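Side-chain contacts in concanavalin A-like lectin protein kinase family protein (Theobroma cacao, PDB 6CTH), which probably transfers phosphate from ATP to hydroxyl groups of target proteins, as a plant receptor-like kinase whose kinase domain is held here with a bound inhibitor: residues E9-V13 against T14-N18; E62-I65 against I66-R70; L227-V230 against P231-W234; E235-N239 against E240-D244. All blocks are in the same frame, centred on the assembly; numbering follows the deposited sequence. Where two conformers were deposited one is given.

Interaction 1: E9-V13 against T14-N18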
loop_
_atom_site.group_PDB
_atom_site.type_symbol
_atom_site.label_atom_id
_atom_site.label_comp_id
_atom_site.label_asym_id
_atom_site.label_seq_id
_atom_site.Cartn_x
_atom_site.Cartn_y
_atom_site.Cartn_z
ATOM N N GLU A 9 29.468 -7.865 -2.267
ATOM C CA GLU A 9 29.249 -6.579 -2.934
ATOM C C GLU A 9 28.168 -5.760 -2.241
ATOM O O GLU A 9 28.250 -4.522 -2.260
ATOM C CB GLU A 9 28.959 -6.713 -4.410
ATOM C CG GLU A 9 27.617 -7.283 -4.792
ATOM C CD GLU A 9 27.630 -7.685 -6.258
ATOM O OE1 GLU A 9 27.033 -6.984 -7.073
ATOM O OE2 GLU A 9 28.390 -8.635 -6.579
ATOM N N LEU A 10 27.168 -6.453 -1.683
ATOM C CA LEU A 10 26.094 -5.803 -0.913
ATOM C C LEU A 10 26.616 -5.223 0.390
ATOM O O LEU A 10 26.275 -4.086 0.735
ATOM C CB LEU A 10 24.902 -6.755 -0.643
ATOM C CG LEU A 10 24.112 -7.108 -1.921
ATOM C CD1 LEU A 10 22.858 -7.971 -1.655
ATOM C CD2 LEU A 10 23.707 -5.814 -2.623
ATOM N N ALA A 11 27.445 -5.998 1.086
ATOM C CA ALA A 11 28.257 -5.466 2.238
ATOM C C ALA A 11 29.038 -4.215 1.846
ATOM O O ALA A 11 28.985 -3.199 2.523
ATOM C CB ALA A 11 29.209 -6.526 2.753
ATOM N N LYS A 12 29.748 -4.266 0.718
ATOM C CA LYS A 12 30.545 -3.133 0.312
ATOM C C LYS A 12 29.717 -1.890 0.038
ATOM O O LYS A 12 30.015 -0.803 0.521
ATOM C CB LYS A 12 31.378 -3.494 -0.931
ATOM C CG LYS A 12 32.809 -2.998 -0.929
ATOM C CD LYS A 12 33.463 -3.347 -2.288
ATOM C CE LYS A 12 34.969 -3.489 -2.245
ATOM N NZ LYS A 12 35.456 -4.373 -1.132
ATOM N N VAL A 13 28.638 -2.027 -0.721
ATOM C CA VAL A 13 27.901 -0.830 -1.112
ATOM C C VAL A 13 27.067 -0.250 0.003
ATOM O O VAL A 13 26.785 0.937 -0.037
ATOM C CB VAL A 13 27.052 -1.027 -2.385
ATOM C CG1 VAL A 13 27.969 -1.373 -3.535
ATOM C CG2 VAL A 13 25.944 -2.032 -2.137
ATOM N N THR A 14 26.699 -1.062 0.999
ATOM C CA THR A 14 25.997 -0.563 2.214
ATOM C C THR A 14 26.890 -0.227 3.438
ATOM O O THR A 14 26.374 0.123 4.515
ATOM C CB THR A 14 24.974 -1.584 2.705
ATOM O OG1 THR A 14 25.619 -2.800 3.107
ATOM C CG2 THR A 14 23.935 -1.838 1.627
ATOM N N SER A 15 28.208 -0.351 3.269
ATOM C CA SER A 15 29.162 -0.172 4.366
ATOM C C SER A 15 28.848 -1.117 5.523
ATOM O O SER A 15 28.746 -0.680 6.669
ATOM C CB SER A 15 29.193 1.274 4.869
ATOM O OG SER A 15 29.768 2.123 3.903
ATOM N N ASN A 16 28.733 -2.409 5.198
ATOM C CA ASN A 16 28.382 -3.463 6.133
ATOM C C ASN A 16 27.094 -3.114 6.849
ATOM O O ASN A 16 27.006 -3.170 8.075
ATOM C CB ASN A 16 29.541 -3.725 7.130
ATOM C CG ASN A 16 30.716 -4.396 6.476
ATOM O OD1 ASN A 16 30.581 -5.057 5.429
ATOM N ND2 ASN A 16 31.935 -4.210 7.065
ATOM N N PHE A 17 26.093 -2.718 6.059
ATOM C CA PHE A 17 24.773 -2.374 6.579
ATOM C C PHE A 17 24.828 -1.434 7.778
ATOM O O PHE A 17 24.215 -1.680 8.823
ATOM C CB PHE A 17 24.025 -3.670 6.900
ATOM C CG PHE A 17 23.961 -4.597 5.731
ATOM C CD1 PHE A 17 23.015 -4.395 4.735
ATOM C CD2 PHE A 17 24.889 -5.635 5.600
ATOM C CE1 PHE A 17 22.978 -5.230 3.630
ATOM C CE2 PHE A 17 24.854 -6.477 4.503
ATOM C CZ PHE A 17 23.896 -6.268 3.511
ATOM N N ASN A 18 25.591 -0.360 7.600
ATOM C CA ASN A 18 25.859 0.613 8.656
ATOM C C ASN A 18 24.546 1.287 8.991
ATOM O O ASN A 18 23.709 1.599 8.095
ATOM C CB ASN A 18 26.857 1.673 8.187
ATOM C CG ASN A 18 27.380 2.539 9.320
ATOM O OD1 ASN A 18 26.653 3.403 9.809
ATOM N ND2 ASN A 18 28.659 2.345 9.705
#
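Thr14 and Leu10 meet where helix 7-14 runs out, and the chain leaves it through a Schellman motif. Ser15 is the first residue with positive phi, and Asn16 and Phe17 keep that sign, so the exit winds in a left-handed sense. Asn16 N reaches back to Ala11 O over 2.8 Å with a nearly straight N-H (173°), while Ser15 N makes only a weak bond to Lys12 O at 3.3 Å. Leu10 O is gripped twice: Thr14 N comes to it at 3.1 Å, and Thr14 OG1 donates to it at 2.8 Å from the opposite face of the carbonyl plane. A chi1 of 63° sets OG1 between the backbone N and carbonyl carbon, where it can turn back to the helix. Thr14 OG1 in turn accepts from Phe17 N at 3.0 Å, completing an ST motif, so both its donor and its acceptor roles are used. Thr14 O takes Asn18 N and, from farther along, Asn21 ND2. Asn16 swings its OD1 against the methyl of Ala11. On the side facing the sheet, Leu10 CB touches Phe17 CZ, and both side chains meet Met88 of strand 86-92 and Val45 of strand 41-48; Tyr32 meets Phe17 edge-to-face. The Phe17 ring turns one face to the hydroxyl that both donates and accepts, with Thr14 OG1 3.4 Å above its plane and over its centre.

Interaction 2: E62-I65 against I66-R70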
loop_
_atom_site.group_PDB
_atom_site.type_symbol
_atom_site.label_atom_id
_atom_site.label_comp_id
_atom_site.label_asym_id
_atom_site.label_seq_id
_atom_site.Cartn_x
_atom_site.Cartn_y
_atom_site.Cartn_z
ATOM N N GLU A 62 8.256 -13.168 -1.950
ATOM C CA GLU A 62 8.566 -11.958 -2.684
ATOM C C GLU A 62 9.245 -12.299 -4.005
ATOM O O GLU A 62 8.803 -11.808 -5.058
ATOM C CB GLU A 62 9.388 -10.974 -1.873
ATOM C CG GLU A 62 9.955 -9.750 -2.628
ATOM C CD GLU A 62 9.205 -8.441 -2.424
ATOM O OE1 GLU A 62 8.221 -8.390 -1.687
ATOM O OE2 GLU A 62 9.644 -7.412 -2.980
ATOM N N VAL A 63 10.297 -13.128 -3.980
ATOM C CA VAL A 63 11.015 -13.441 -5.240
ATOM C C VAL A 63 10.115 -14.090 -6.279
ATOM O O VAL A 63 10.172 -13.735 -7.487
ATOM C CB VAL A 63 12.248 -14.319 -5.000
ATOM C CG1 VAL A 63 12.870 -14.765 -6.324
ATOM C CG2 VAL A 63 13.238 -13.526 -4.210
ATOM N N LYS A 64 9.307 -15.042 -5.816
ATOM C CA LYS A 64 8.413 -15.815 -6.684
ATOM C C LYS A 64 7.426 -14.906 -7.386
ATOM O O LYS A 64 7.247 -14.992 -8.604
ATOM C CB LYS A 64 7.631 -16.840 -5.860
ATOM C CG LYS A 64 6.771 -17.774 -6.717
ATOM C CD LYS A 64 5.700 -18.443 -5.874
ATOM C CE LYS A 64 4.897 -19.397 -6.735
ATOM N NZ LYS A 64 3.926 -20.158 -5.916
ATOM N N ILE A 65 6.771 -14.056 -6.593
ATOM C CA ILE A 65 5.680 -13.241 -7.083
ATOM C C ILE A 65 6.229 -12.057 -7.901
ATOM O O ILE A 65 5.747 -11.758 -8.990
ATOM C CB ILE A 65 4.819 -12.727 -5.913
ATOM C CG1 ILE A 65 4.200 -13.866 -5.076
ATOM C CG2 ILE A 65 3.730 -11.783 -6.411
ATOM C CD1 ILE A 65 3.321 -14.772 -5.878
ATOM N N ILE A 66 7.167 -11.316 -7.326
ATOM C CA ILE A 66 7.603 -10.056 -7.958
ATOM C C ILE A 66 8.266 -10.277 -9.325
ATOM O O ILE A 66 8.169 -9.400 -10.215
ATOM C CB ILE A 66 8.441 -9.193 -6.986
ATOM C CG1 ILE A 66 8.381 -7.728 -7.382
ATOM C CG2 ILE A 66 9.888 -9.691 -6.938
ATOM C CD1 ILE A 66 9.089 -6.800 -6.407
ATOM N N SER A 67 8.860 -11.470 -9.500
ATOM C CA SER A 67 9.448 -11.928 -10.769
ATOM C C SER A 67 8.417 -12.011 -11.897
ATOM O O SER A 67 8.764 -11.850 -13.072
ATOM C CB SER A 67 10.167 -13.297 -10.607
ATOM O OG SER A 67 9.260 -14.416 -10.648
ATOM N N ARG A 68 7.161 -12.260 -11.538
ATOM C CA ARG A 68 6.058 -12.356 -12.485
ATOM C C ARG A 68 5.335 -11.055 -12.814
ATOM O O ARG A 68 4.326 -11.116 -13.525
ATOM C CB ARG A 68 4.974 -13.296 -11.950
ATOM C CG ARG A 68 5.484 -14.681 -11.771
ATOM C CD ARG A 68 4.483 -15.518 -11.082
ATOM N NE ARG A 68 5.114 -16.799 -10.805
ATOM C CZ ARG A 68 4.701 -17.983 -11.232
ATOM N NH1 ARG A 68 3.599 -18.114 -11.928
ATOM N NH2 ARG A 68 5.378 -19.062 -10.841
ATOM N N LEU A 69 5.777 -9.928 -12.247
ATOM C CA LEU A 69 5.081 -8.672 -12.356
ATOM C C LEU A 69 5.921 -7.578 -12.993
ATOM O O LEU A 69 7.062 -7.389 -12.618
ATOM C CB LEU A 69 4.696 -8.195 -10.951
ATOM C CG LEU A 69 3.905 -9.167 -10.074
ATOM C CD1 LEU A 69 3.745 -8.580 -8.672
ATOM C CD2 LEU A 69 2.560 -9.412 -10.710
ATOM N N ARG A 70 5.344 -6.868 -13.955
ATOM C CA ARG A 70 5.973 -5.696 -14.547
ATOM C C ARG A 70 4.852 -4.684 -14.771
ATOM O O ARG A 70 3.967 -4.939 -15.575
ATOM C CB ARG A 70 6.670 -6.042 -15.854
ATOM C CG ARG A 70 7.743 -7.099 -15.698
ATOM C CD ARG A 70 8.977 -6.534 -15.028
ATOM N NE ARG A 70 10.116 -7.432 -15.181
ATOM C CZ ARG A 70 10.295 -8.531 -14.460
ATOM N NH1 ARG A 70 9.418 -8.868 -13.528
ATOM N NH2 ARG A 70 11.356 -9.292 -14.668
HETATM O O HOH W 1 8.191 -16.732 -10.449
#
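Ile66 packs against Glu62 and Leu69 against Ile65 at the end of helix 54-66, the C-helix of the kinase N-lobe. This inner side is tight. Ile66 N bonds Glu62 O at 2.8 Å, and Ile66 CD1 comes within 3.5 Å of Glu62 OE2. Glu62, bent at chi2 (102°), directs its carboxylate to Tyr91 OH and to the backbone N of Phe160, next to magnesium-binding Asp159. The Ile65 and Leu69 side chains lie alongside each other, Ile65 CG2 to Leu69 CD1 3.9 Å, and Leu69 continues onto Tyr128 and Leu129. Arg68 N bonds Ile65 O at 3.0 Å, and a type I turn follows, closed by Leu69 N on Ile66 O at 3.2 Å. The outer side is looser and wet. One water donates to Lys64 O at 2.7 Å and accepts from Arg68 NE at 3.1 Å; its link to Ser67 OG is doubtful, since that side chain has two conformers. Lys64 and Arg68 slant across each other, both touching Leu165. Direct bonds and apolar packing thus define the buried side, which bears the glutamate tied to the Asp-Phe-Gly region. Outside, a water bridges carbonyl and guanidinium, and the like charges of Lys64 NZ and Arg68 NH2, 5.3 Å apart, probably repel mildly.

Interaction 3: L227-V230 against P231-W234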
loop_
_atom_site.group_PDB
_atom_site.type_symbol
_atom_site.label_atom_id
_atom_site.label_comp_id
_atom_site.label_asym_id
_atom_site.label_seq_id
_atom_site.Cartn_x
_atom_site.Cartn_y
_atom_site.Cartn_z
ATOM N N LEU A 227 -12.361 5.649 17.545
ATOM C CA LEU A 227 -10.980 5.154 17.633
ATOM C C LEU A 227 -10.429 4.814 16.264
ATOM O O LEU A 227 -9.217 4.671 16.118
ATOM C CB LEU A 227 -10.928 3.906 18.516
ATOM C CG LEU A 227 -11.555 4.109 19.918
ATOM C CD1 LEU A 227 -11.573 2.798 20.691
ATOM C CD2 LEU A 227 -10.771 5.161 20.673
ATOM N N LEU A 228 -11.327 4.629 15.291
ATOM C CA LEU A 228 -10.926 4.223 13.950
ATOM C C LEU A 228 -11.463 5.102 12.851
ATOM O O LEU A 228 -12.559 5.642 12.915
ATOM C CB LEU A 228 -11.364 2.779 13.675
ATOM C CG LEU A 228 -10.802 1.656 14.549
ATOM C CD1 LEU A 228 -11.456 0.371 14.104
ATOM C CD2 LEU A 228 -9.295 1.498 14.439
ATOM N N LEU A 229 -10.715 5.123 11.748
ATOM C CA LEU A 229 -11.069 5.945 10.606
ATOM C C LEU A 229 -12.358 5.615 9.897
ATOM O O LEU A 229 -13.136 6.524 9.618
ATOM C CB LEU A 229 -9.921 5.884 9.555
ATOM C CG LEU A 229 -10.059 6.806 8.340
ATOM C CD1 LEU A 229 -10.104 8.252 8.733
ATOM C CD2 LEU A 229 -8.851 6.567 7.442
ATOM N N VAL A 230 -12.574 4.352 9.519
ATOM C CA VAL A 230 -13.664 4.016 8.642
ATOM C C VAL A 230 -15.042 4.357 9.276
ATOM O O VAL A 230 -15.878 4.942 8.600
ATOM C CB VAL A 230 -13.577 2.543 8.155
ATOM C CG1 VAL A 230 -14.826 2.065 7.461
ATOM C CG2 VAL A 230 -12.360 2.369 7.215
ATOM N N PRO A 231 -15.261 3.995 10.541
ATOM C CA PRO A 231 -16.583 4.361 11.144
ATOM C C PRO A 231 -16.821 5.856 11.193
ATOM O O PRO A 231 -17.949 6.284 10.961
ATOM C CB PRO A 231 -16.513 3.807 12.560
ATOM C CG PRO A 231 -15.477 2.765 12.538
ATOM C CD PRO A 231 -14.505 3.113 11.430
ATOM N N TRP A 232 -15.789 6.647 11.459
ATOM C CA TRP A 232 -15.938 8.100 11.471
ATOM C C TRP A 232 -16.229 8.647 10.095
ATOM O O TRP A 232 -17.057 9.513 9.943
ATOM C CB TRP A 232 -14.683 8.756 12.053
ATOM C CG TRP A 232 -14.661 10.228 11.997
ATOM C CD1 TRP A 232 -15.242 11.096 12.892
ATOM C CD2 TRP A 232 -13.986 11.043 11.033
ATOM N NE1 TRP A 232 -14.968 12.404 12.530
ATOM C CE2 TRP A 232 -14.197 12.396 11.400
ATOM C CE3 TRP A 232 -13.216 10.768 9.908
ATOM C CZ2 TRP A 232 -13.665 13.468 10.667
ATOM C CZ3 TRP A 232 -12.689 11.843 9.167
ATOM C CH2 TRP A 232 -12.924 13.176 9.560
ATOM N N VAL A 233 -15.559 8.116 9.048
ATOM C CA VAL A 233 -15.887 8.533 7.681
ATOM C C VAL A 233 -17.321 8.147 7.331
ATOM O O VAL A 233 -18.081 8.963 6.758
ATOM C CB VAL A 233 -14.860 8.012 6.621
ATOM C CG1 VAL A 233 -15.274 8.438 5.222
ATOM C CG2 VAL A 233 -13.479 8.565 6.912
ATOM N N TRP A 234 -17.744 6.941 7.713
ATOM C CA TRP A 234 -19.085 6.498 7.362
ATOM C C TRP A 234 -20.138 7.394 8.086
ATOM O O TRP A 234 -21.109 7.840 7.461
ATOM C CB TRP A 234 -19.283 4.997 7.657
ATOM C CG TRP A 234 -20.196 4.381 6.700
ATOM C CD1 TRP A 234 -21.471 4.812 6.388
ATOM C CD2 TRP A 234 -19.974 3.213 5.907
ATOM N NE1 TRP A 234 -22.012 4.008 5.409
ATOM C CE2 TRP A 234 -21.121 3.025 5.096
ATOM C CE3 TRP A 234 -18.926 2.318 5.782
ATOM C CZ2 TRP A 234 -21.251 1.950 4.179
ATOM C CZ3 TRP A 234 -19.043 1.260 4.820
ATOM C CH2 TRP A 234 -20.196 1.094 4.058
#
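Leu229 and Val233 form the apolar centre of this first turn of helix 229-238, the helix known as G in the kinase C-lobe. Their side chains run alongside each other in the same direction, with Leu229 CD1 3.8 Å from Val233 CG2. With CG placed opposite the backbone N (chi1 -174°) and CD1 turned back, Leu229 also reaches the benzene part of Trp232, CD1 to CE3 at 4.2 Å. Around the helix, Val230 CG1 stands at the edge of the Trp234 indole, loosely, 4.4 Å from CE3. The Val230 and Pro231 side chains stand roughly perpendicular, and the peptide link itself holds Pro231 CD against Val230 CB at 3.5 Å. Leu228, at the N-cap, brings its CB to 3.9 Å from Pro231 CD. Pro231 has no N-H to give, which costs little in a first turn, where the backbone nitrogens lack helical acceptors. The regular pattern then starts, Val233 N to Leu229 O at 3.0 Å and Trp234 N to Val230 O at 2.9 Å, both close to straight. At the polar edge Trp234 NE1 bonds Pro297 O, and Trp232 makes a cation-pi contact with Arg214. Leu229 and Val233 settle on Leu208 of helix 196-212, while Val233 and Trp234 share Leu267 of helix 256-269.

Interaction 4: E235-N239 against E240-D244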
loop_
_atom_site.group_PDB
_atom_site.type_symbol
_atom_site.label_atom_id
_atom_site.label_comp_id
_atom_site.label_asym_id
_atom_site.label_seq_id
_atom_site.Cartn_x
_atom_site.Cartn_y
_atom_site.Cartn_z
ATOM N N GLU A 235 -19.893 7.695 9.352
ATOM C CA GLU A 235 -20.792 8.551 10.105
ATOM C C GLU A 235 -20.821 9.934 9.468
ATOM O O GLU A 235 -21.872 10.529 9.335
ATOM C CB GLU A 235 -20.358 8.634 11.569
ATOM C CG GLU A 235 -21.363 9.288 12.500
ATOM C CD GLU A 235 -20.756 9.646 13.844
ATOM O OE1 GLU A 235 -20.033 10.658 13.927
ATOM O OE2 GLU A 235 -21.003 8.914 14.816
ATOM N N SER A 236 -19.670 10.441 9.054
ATOM C CA SER A 236 -19.628 11.756 8.429
ATOM C C SER A 236 -20.415 11.790 7.128
ATOM O O SER A 236 -21.101 12.758 6.840
ATOM C CB SER A 236 -18.198 12.207 8.176
ATOM O OG SER A 236 -17.517 12.441 9.385
ATOM N N TYR A 237 -20.296 10.731 6.336
ATOM C CA TYR A 237 -21.020 10.636 5.074
ATOM C C TYR A 237 -22.530 10.605 5.286
ATOM O O TYR A 237 -23.270 11.253 4.570
ATOM C CB TYR A 237 -20.568 9.415 4.272
ATOM C CG TYR A 237 -21.556 8.957 3.230
ATOM C CD1 TYR A 237 -21.689 9.624 2.029
ATOM C CD2 TYR A 237 -22.350 7.852 3.451
ATOM C CE1 TYR A 237 -22.597 9.204 1.083
ATOM C CE2 TYR A 237 -23.254 7.421 2.509
ATOM C CZ TYR A 237 -23.375 8.102 1.328
ATOM O OH TYR A 237 -24.286 7.666 0.395
ATOM N N GLY A 238 -22.974 9.854 6.281
ATOM C CA GLY A 238 -24.394 9.750 6.579
ATOM C C GLY A 238 -25.004 11.029 7.142
ATOM O O GLY A 238 -26.205 11.187 7.062
ATOM N N ASN A 239 -24.173 11.915 7.705
ATOM C CA ASN A 239 -24.605 13.246 8.198
ATOM C C ASN A 239 -24.333 14.352 7.164
ATOM O O ASN A 239 -24.211 15.515 7.547
ATOM C CB ASN A 239 -23.856 13.593 9.491
ATOM C CG ASN A 239 -24.361 12.827 10.686
ATOM O OD1 ASN A 239 -25.559 12.603 10.829
ATOM N ND2 ASN A 239 -23.463 12.448 11.561
ATOM N N GLU A 240 -24.216 13.989 5.876
ATOM C CA GLU A 240 -23.845 14.911 4.764
ATOM C C GLU A 240 -22.704 15.889 5.095
ATOM O O GLU A 240 -22.765 17.065 4.748
ATOM C CB GLU A 240 -25.082 15.654 4.209
ATOM C CG GLU A 240 -26.129 14.769 3.533
ATOM C CD GLU A 240 -27.137 14.143 4.502
ATOM O OE1 GLU A 240 -26.995 14.349 5.738
ATOM O OE2 GLU A 240 -28.072 13.446 4.036
ATOM N N ARG A 241 -21.667 15.367 5.757
ATOM C CA ARG A 241 -20.481 16.111 6.173
ATOM C C ARG A 241 -19.204 15.619 5.453
ATOM O O ARG A 241 -18.135 15.559 6.040
ATOM C CB ARG A 241 -20.280 15.936 7.676
ATOM C CG ARG A 241 -21.424 16.415 8.573
ATOM C CD ARG A 241 -21.996 17.787 8.194
ATOM N NE ARG A 241 -21.034 18.882 8.437
ATOM C CZ ARG A 241 -21.223 20.162 8.092
ATOM N NH1 ARG A 241 -22.342 20.555 7.472
ATOM N NH2 ARG A 241 -20.282 21.058 8.362
ATOM N N ILE A 242 -19.315 15.308 4.173
ATOM C CA ILE A 242 -18.135 14.842 3.409
ATOM C C ILE A 242 -16.995 15.861 3.461
ATOM O O ILE A 242 -15.850 15.497 3.717
ATOM C CB ILE A 242 -18.515 14.417 1.997
ATOM C CG1 ILE A 242 -19.306 13.109 2.101
ATOM C CG2 ILE A 242 -17.268 14.210 1.142
ATOM C CD1 ILE A 242 -19.702 12.488 0.782
ATOM N N LEU A 243 -17.311 17.141 3.409
ATOM C CA LEU A 243 -16.263 18.152 3.420
ATOM C C LEU A 243 -15.400 18.048 4.670
ATOM O O LEU A 243 -14.202 18.283 4.612
ATOM C CB LEU A 243 -16.843 19.555 3.293
ATOM C CG LEU A 243 -17.456 19.940 1.953
ATOM C CD1 LEU A 243 -17.624 21.448 1.888
ATOM C CD2 LEU A 243 -16.591 19.460 0.802
ATOM N N ASP A 244 -16.006 17.741 5.806
ATOM C CA ASP A 244 -15.243 17.567 7.061
ATOM C C ASP A 244 -14.170 16.459 7.022
ATOM O O ASP A 244 -13.278 16.438 7.879
ATOM C CB ASP A 244 -16.182 17.240 8.235
ATOM C CG ASP A 244 -16.984 18.433 8.707
ATOM O OD1 ASP A 244 -16.374 19.361 9.279
ATOM O OD2 ASP A 244 -18.226 18.436 8.530
#
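Tyr237 and Ile242 are brought together by different chi1 rotamers: 159° carries the tyrosine ring away from its own N, and -71° sets CG1 of the isoleucine beside its N. The two side chains then run in a common direction, and Ile242 CD1 meets the ring edge in plane, 3.7 Å from Tyr237 CD1. Between them helix 229-238 ends in a Schellman motif. Glu240 takes positive phi (42°), which turns the chain so that Arg241 N bonds Ser236 O at 2.9 Å and Glu240 N bonds Tyr237 O at 3.2 Å, the latter from well above the carbonyl plane. The Glu240 chain, bent at chi2, folds back until Glu240 OE1 is 3.0 Å from Asn239 C. Arg241 curls over the same peptide, its CG 3.1 Å from Asn239 O, and then offers NE to Asp244 OD2 at 2.8 Å; a weaker bond from NH2 goes to the same oxygen. On the inner side Ser236 OG bonds Trp232 O, and the Tyr237 ring leans on Met264 and Leu267. Ser236 O and Tyr237 O are therefore met by backbone N-H groups, while the Arg241-Asp244 salt bridge links residues three apart at the surface and probably offsets the two charges.

Overall arrangement
All four contacts are local and follow one another in series; none nests within or crosses another. From the N terminus, interaction 1 turns the chain out of helix 7-14 beside the N-lobe sheet, toward strand 22-25. Interaction 2 closes the end of helix 54-66 before strand 77-83, its centre 25 Å from that of interaction 1. Interactions 3 and 4 lie in the C-lobe, across the centre of the chain from the first two, and mark the start and end of one helix, 229-238. Their centres are 11 Å apart and they touch where Trp232 CH2 packs against Asp244 O. Interactions 1, 2 and 4 end a helix; interaction 3 begins the one that interaction 4 ends.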